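Local atomic coordinates of putative PLP-dependent aminotransferase (Bacillus cereus ATCC 10987, PDB entry 3JU7), a protein that probably acts as a pyridoxal phosphate-dependent aminotransferase of the DegT/DnrJ/EryC1 family and binds calcium. Residues Ala90-Ala95 / Val327-Tyr332. Sequence-based numbering, arbitrary orientation.
Sequences ATPLAA and VLFRNY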
loop_
_atom_site.group_PDB
_atom_site.type_symbol
_atom_site.label_atom_id
_atom_site.label_comp_id
_atom_site.label_asym_id
_atom_site.label_seq_id
_atom_site.Cartn_x
_atom_site.Cartn_y
_atom_site.Cartn_z
ATOM N N ALA A 90 -6.597 9.763 7.388
ATOM C CA ALA A 90 -6.652 8.841 6.266
ATOM C C ALA A 90 -7.883 9.110 5.357
ATOM O O ALA A 90 -7.780 8.984 4.100
ATOM C CB ALA A 90 -6.625 7.363 6.778
ATOM N N THR A 91 -9.025 9.540 5.937
ATOM C CA THR A 91 -10.258 9.672 5.138
ATOM C C THR A 91 -10.168 10.821 4.155
ATOM O O THR A 91 -10.374 10.615 2.964
ATOM C CB THR A 91 -11.542 9.814 5.996
ATOM O OG1 THR A 91 -11.497 8.872 7.071
ATOM C CG2 THR A 91 -12.808 9.584 5.135
ATOM N N PRO A 92 -9.876 12.052 4.624
ATOM C CA PRO A 92 -9.750 13.077 3.572
ATOM C C PRO A 92 -8.533 12.870 2.632
ATOM O O PRO A 92 -8.591 13.212 1.441
ATOM C CB PRO A 92 -9.639 14.400 4.363
ATOM C CG PRO A 92 -9.190 13.996 5.777
ATOM C CD PRO A 92 -9.803 12.618 5.973
ATOM N N LEU A 93 -7.430 12.344 3.156
ATOM C CA LEU A 93 -6.269 12.059 2.298
ATOM C C LEU A 93 -6.641 11.111 1.180
ATOM O O LEU A 93 -6.232 11.304 0.022
ATOM C CB LEU A 93 -5.113 11.480 3.103
ATOM C CG LEU A 93 -4.456 12.487 4.053
ATOM C CD1 LEU A 93 -3.541 11.730 4.976
ATOM C CD2 LEU A 93 -3.766 13.695 3.315
ATOM N N ALA A 94 -7.422 10.085 1.518
ATOM C CA ALA A 94 -7.849 9.130 0.503
ATOM C C ALA A 94 -8.595 9.875 -0.629
ATOM O O ALA A 94 -8.345 9.597 -1.809
ATOM C CB ALA A 94 -8.689 8.060 1.110
ATOM N N ALA A 95 -9.437 10.868 -0.274
ATOM C CA ALA A 95 -10.250 11.583 -1.264
ATOM C C ALA A 95 -9.373 12.465 -2.169
ATOM O O ALA A 95 -9.556 12.517 -3.401
ATOM C CB ALA A 95 -11.358 12.441 -0.589
ATOM N N VAL A 327 -3.515 21.406 9.630
ATOM C CA VAL A 327 -2.906 22.255 8.611
ATOM C C VAL A 327 -3.341 21.876 7.206
ATOM O O VAL A 327 -3.761 22.720 6.420
ATOM C CB VAL A 327 -1.365 22.220 8.735
ATOM C CG1 VAL A 327 -0.668 22.817 7.474
ATOM C CG2 VAL A 327 -0.944 22.934 10.022
ATOM N N LEU A 328 -3.293 20.600 6.859
ATOM C CA LEU A 328 -3.499 20.267 5.442
ATOM C C LEU A 328 -4.909 20.521 4.955
ATOM O O LEU A 328 -5.123 20.724 3.787
ATOM C CB LEU A 328 -3.116 18.827 5.146
ATOM C CG LEU A 328 -2.784 18.557 3.688
ATOM C CD1 LEU A 328 -1.407 19.124 3.349
ATOM C CD2 LEU A 328 -2.863 17.024 3.417
ATOM N N PHE A 329 -5.890 20.509 5.842
ATOM C CA PHE A 329 -7.280 20.525 5.426
ATOM C C PHE A 329 -8.041 21.791 5.768
ATOM O O PHE A 329 -9.246 21.840 5.605
ATOM C CB PHE A 329 -7.989 19.353 6.099
ATOM C CG PHE A 329 -7.251 18.054 6.000
ATOM C CD1 PHE A 329 -7.139 17.416 4.778
ATOM C CD2 PHE A 329 -6.688 17.470 7.118
ATOM C CE1 PHE A 329 -6.511 16.230 4.679
ATOM C CE2 PHE A 329 -6.045 16.246 7.035
ATOM C CZ PHE A 329 -5.912 15.636 5.810
ATOM N N ARG A 330 -7.357 22.806 6.264
ATOM C CA ARG A 330 -8.020 24.017 6.785
ATOM C C ARG A 330 -8.828 24.770 5.773
ATOM O O ARG A 330 -9.712 25.483 6.130
ATOM C CB ARG A 330 -6.986 25.057 7.195
ATOM C CG ARG A 330 -6.309 24.826 8.469
ATOM C CD ARG A 330 -5.093 25.736 8.465
ATOM N NE ARG A 330 -4.368 25.791 9.736
ATOM C CZ ARG A 330 -3.145 26.310 9.850
ATOM N NH1 ARG A 330 -2.508 26.821 8.779
ATOM N NH2 ARG A 330 -2.549 26.330 11.033
ATOM N N ASN A 331 -8.416 24.725 4.521
ATOM C CA ASN A 331 -9.051 25.532 3.523
ATOM C C ASN A 331 -10.102 24.809 2.694
ATOM O O ASN A 331 -10.628 25.401 1.807
ATOM C CB ASN A 331 -7.977 26.157 2.637
ATOM C CG ASN A 331 -7.115 27.167 3.411
ATOM O OD1 ASN A 331 -7.504 27.654 4.478
ATOM N ND2 ASN A 331 -5.939 27.464 2.881
ATOM N N TYR A 332 -10.420 23.550 2.999
ATOM C CA TYR A 332 -11.486 22.882 2.285
ATOM C C TYR A 332 -12.831 23.387 2.782
ATOM O O TYR A 332 -12.976 23.757 3.951
ATOM C CB TYR A 332 -11.403 21.374 2.444
ATOM C CG TYR A 332 -10.243 20.802 1.673
ATOM C CD1 TYR A 332 -10.223 20.857 0.282
ATOM C CD2 TYR A 332 -9.167 20.207 2.319
ATOM C CE1 TYR A 332 -9.176 20.350 -0.426
ATOM C CE2 TYR A 332 -8.104 19.692 1.596
ATOM C CZ TYR A 332 -8.120 19.770 0.227
ATOM O OH TYR A 332 -7.075 19.287 -0.532
#
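Phe329 reaches across from the loop 327-332 and lays one face of its ring on Pro92, in the first turn of helix 90-97. The proline CG stands 3.9 Å from the centroid of the phenyl ring of Phe329, 22° off the ring normal, which makes a CH-pi contact displaced toward the CE1-CZ bond. Pro92 CB meets the neighbouring part of the rim, 3.6 Å from Phe329 CE1. The CB of Phe329 already points toward the helix, and with CG anti to the carbonyl carbon (chi1 -47°) the ring ends against Pro92. Its other face is taken by the preceding residue, Leu328, whose CB sits over the ring centre, 4.1 Å above the plane, so the aromatic group is sandwiched between a helix proline and its own chain neighbour.

Leu93 closes the leading edge. Its CG lies in the plane of the phenyl ring, while its CD2 methyl comes 3.8 Å from Phe329 CZ. The same methyl meets Leu328 CD2 at 3.5 Å, a tight methyl-to-methyl approach between side chains that cross at about a right angle. Leu328 CG is anti to the backbone N (chi1 -158°) and CD2 roughly anti to CA, which sets that methyl above the ring plane just beyond CE1 and CZ, on the face already covered by Leu328 CB. The contact is wholly apolar across the two segments. Phe104 and Cys323 also pack on Phe329, and Cys226 of the second subunit touches both Leu328 and Phe329, bringing the dimer interface up to this cluster.

Phe329 also opens a type I turn that ends at Tyr332. This is hydrophobic packing away from the predicted cofactor lysine, a CH-pi contact of proline on phenylalanine within a small apolar cluster, joining a helix of what is probably a fold type I PLP-dependent enzyme to the loop between helices 301-309 and 338-346, beside the subunit interface.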